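Local coordinates for protein GCN5-related N-acetyltransferase (PDB 4IUS) that probably transfers acyl groups, most likely acetyl from acetyl-CoA, to an amine as a member of the GCN5-related N-acetyltransferase family, at residues V171-A176 / G192-H197. The protein carries 1 engineered substitution. Sequence-based numbering, arbitrary orientation. Where two conformers were deposited one is given.
Sequences VPVATA and GTLHSH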
ATOM      1  N   VAL A 171       9.278  20.206  15.937  1.00  9.42           N
ATOM      2  CA  VAL A 171       8.732  20.513  14.623  1.00  9.13           C
ATOM      3  C   VAL A 171       8.646  19.190  13.832  1.00  8.94           C
ATOM      4  O   VAL A 171       9.660  18.495  13.680  1.00  8.81           O
ATOM      5  CB  VAL A 171       9.639  21.518  13.863  1.00  9.61           C
ATOM      6  CG1 VAL A 171       9.109  21.773  12.441  1.00 11.55           C
ATOM      7  CG2 VAL A 171       9.843  22.796  14.670  1.00 12.31           C
ATOM      8  N   PRO A 172       7.485  18.905  13.236  1.00  8.46           N
ATOM      9  CA  PRO A 172       7.393  17.675  12.429  1.00  8.94           C
ATOM     10  C   PRO A 172       8.248  17.717  11.207  1.00  9.02           C
ATOM     11  O   PRO A 172       8.179  18.673  10.433  1.00 11.10           O
ATOM     12  CB  PRO A 172       5.920  17.598  12.048  1.00 11.96           C
ATOM     13  CG  PRO A 172       5.222  18.451  13.021  1.00 15.17           C
ATOM     14  CD  PRO A 172       6.170  19.542  13.425  1.00 11.36           C
ATOM     15  N   VAL A 173       9.056  16.687  11.029  1.00  8.05           N
ATOM     16  CA  VAL A 173       9.991  16.586   9.913  1.00  9.54           C
ATOM     17  C   VAL A 173       9.918  15.282   9.110  1.00  8.04           C
ATOM     18  O   VAL A 173      10.497  15.201   8.033  1.00  9.53           O
ATOM     19  CB  VAL A 173      11.459  16.854  10.315  1.00 10.91           C
ATOM     20  CG1 VAL A 173      11.632  18.273  10.871  1.00 13.34           C
ATOM     21  CG2 VAL A 173      11.946  15.820  11.328  1.00 13.65           C
ATOM     22  N   ALA A 174       9.223  14.281   9.655  1.00  7.28           N
ATOM     23  CA  ALA A 174       9.095  12.992   8.949  1.00  6.79           C
ATOM     24  C   ALA A 174       7.809  12.343   9.402  1.00  6.36           C
ATOM     25  O   ALA A 174       7.255  12.682  10.451  1.00  6.94           O
ATOM     26  CB  ALA A 174      10.275  12.064   9.171  1.00  8.69           C
ATOM     27  N   THR A 175       7.335  11.407   8.583  1.00  6.42           N
ATOM     28  CA  THR A 175       6.051  10.798   8.838  1.00  6.53           C
ATOM     29  C   THR A 175       5.978   9.395   8.227  1.00  5.71           C
ATOM     30  O   THR A 175       6.752   9.060   7.332  1.00  6.81           O
ATOM     31  CB  THR A 175       4.914  11.688   8.220  1.00  7.73           C
ATOM     32  OG1 THR A 175       3.634  11.196   8.657  1.00  7.42           O
ATOM     33  CG2 THR A 175       4.910  11.745   6.722  1.00  8.61           C
ATOM     34  N   ALA A 176       5.041   8.600   8.708  1.00  6.44           N
ATOM     35  CA  ALA A 176       4.649   7.303   8.138  1.00  6.03           C
ATOM     36  C   ALA A 176       3.245   6.983   8.651  1.00  6.37           C
ATOM     37  O   ALA A 176       2.819   7.534   9.642  1.00  7.59           O
ATOM     38  CB  ALA A 176       5.633   6.189   8.545  1.00  8.70           C
ATOM     39  N   GLY A 192       7.598   9.731   4.488  1.00  9.64           N
ATOM     40  CA  GLY A 192       8.345  10.820   3.925  1.00 10.44           C
ATOM     41  C   GLY A 192       9.094  11.618   4.945  1.00  9.02           C
ATOM     42  O   GLY A 192       8.856  11.527   6.131  1.00  9.09           O
ATOM     43  N   THR A 193      10.017  12.431   4.447  1.00 10.07           N
ATOM     44  CA  THR A 193      10.745  13.389   5.244  0.60 10.08           C
ATOM     45  C   THR A 193      10.824  14.696   4.515  1.00 10.29           C
ATOM     46  O   THR A 193      10.860  14.723   3.272  1.00 13.81           O
ATOM     47  CB  THR A 193      12.176  12.941   5.572  0.60 11.49           C
ATOM     48  OG1 THR A 193      13.042  13.203   4.464  0.60 19.19           O
ATOM     49  CG2 THR A 193      12.206  11.466   5.968  0.60  8.48           C
ATOM     50  N   LEU A 194      10.850  15.781   5.258  1.00 10.15           N
ATOM     51  CA  LEU A 194      11.121  17.066   4.610  1.00 11.01           C
ATOM     52  C   LEU A 194      12.481  17.020   3.904  1.00 10.91           C
ATOM     53  O   LEU A 194      13.433  16.409   4.373  1.00 12.50           O
ATOM     54  CB  LEU A 194      11.131  18.167   5.653  1.00 13.10           C
ATOM     55  CG  LEU A 194       9.770  18.540   6.247  1.00 15.49           C
ATOM     56  CD1 LEU A 194      10.041  19.652   7.277  1.00 20.20           C
ATOM     57  CD2 LEU A 194       8.733  18.935   5.180  1.00 17.79           C
ATOM     58  N   HIS A 195      12.583  17.675   2.766  1.00 13.33           N
ATOM     59  CA  HIS A 195      13.808  17.704   1.989  1.00 14.32           C
ATOM     60  C   HIS A 195      14.991  18.195   2.799  1.00 15.05           C
ATOM     61  O   HIS A 195      16.114  17.661   2.685  1.00 18.59           O
ATOM     62  CB  HIS A 195      13.572  18.558   0.732  1.00 18.22           C
ATOM     63  CG  HIS A 195      14.716  18.549  -0.206  1.00 23.17           C
ATOM     64  ND1 HIS A 195      15.024  17.480  -0.940  1.00 28.58           N
ATOM     65  CD2 HIS A 195      15.681  19.505  -0.459  1.00 29.08           C
ATOM     66  CE1 HIS A 195      16.126  17.752  -1.674  1.00 31.56           C
ATOM     67  NE2 HIS A 195      16.534  18.988  -1.361  1.00 31.69           N
ATOM     68  N   SER A 196      14.749  19.180   3.661  1.00 15.91           N
ATOM     69  CA  SER A 196      15.771  19.749   4.524  1.00 20.40           C
ATOM     70  C   SER A 196      16.357  18.772   5.559  1.00 18.81           C
ATOM     71  O   SER A 196      17.416  19.005   6.107  1.00 25.12           O
ATOM     72  CB  SER A 196      15.154  20.926   5.289  1.00 23.00           C
ATOM     73  OG  SER A 196      14.019  20.492   6.035  1.00 24.86           O
ATOM     74  N   HIS A 197      15.643  17.701   5.833  1.00 15.69           N
ATOM     75  CA  HIS A 197      16.025  16.709   6.845  1.00 15.50           C
ATOM     76  C   HIS A 197      16.202  15.312   6.254  1.00 15.84           C
ATOM     77  O   HIS A 197      16.090  14.325   6.959  1.00 19.25           O
ATOM     78  CB  HIS A 197      14.950  16.700   7.930  1.00 15.94           C
ATOM     79  CG  HIS A 197      14.922  17.950   8.778  1.00 16.76           C
ATOM     80  ND1 HIS A 197      14.302  19.095   8.396  1.00 21.29           N
ATOM     81  CD2 HIS A 197      15.502  18.211   9.998  1.00 19.03           C
ATOM     82  CE1 HIS A 197      14.472  20.021   9.358  1.00 25.60           C
ATOM     83  NE2 HIS A 197      15.204  19.468  10.330  1.00 26.80           N
TER
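The open end of the antiparallel hairpin formed by strands 171-179 and 185-193 of the GNAT sheet is held by backbone bonds and then extended by side chains. T175 and G192 form a hydrogen-bonded pair, T175 N giving to G192 O at 2.9 Å in the carbonyl plane and G192 N returning to T175 O at 3.0 Å. A174 and T193 follow as a non-hydrogen-bonded pair, A174 CB meeting T193 CG2 at 3.8 Å in the modelled conformer of T193. Beyond it, L194 N donates to V173 O at 2.9 Å, nearly straight at 166°, as the second chain leaves the strand. A 3-10 turn, tied by H197 N to L194 O, then carries H197 back against the hairpin. V173 turns CG1 anti to its carbonyl carbon (chi1 -61°), which sets this methyl over the centre of the imidazole, 3.6 Å from the ring centroid, a CH-pi contact. S196 OG and H197 ND1, 2.8 Å apart, share a hydrogen bond that would limit the ring's rotation. With an alanine here in place of the histidine, V173 CG1 would probably lose the ring it rests on and S196 OG its ND1 partner. On its other side strand 171-179 pairs with strand 161-168, where V173 and A174 sit opposite the single residue I166, a classic beta bulge within the mixed central sheet of the GNAT fold.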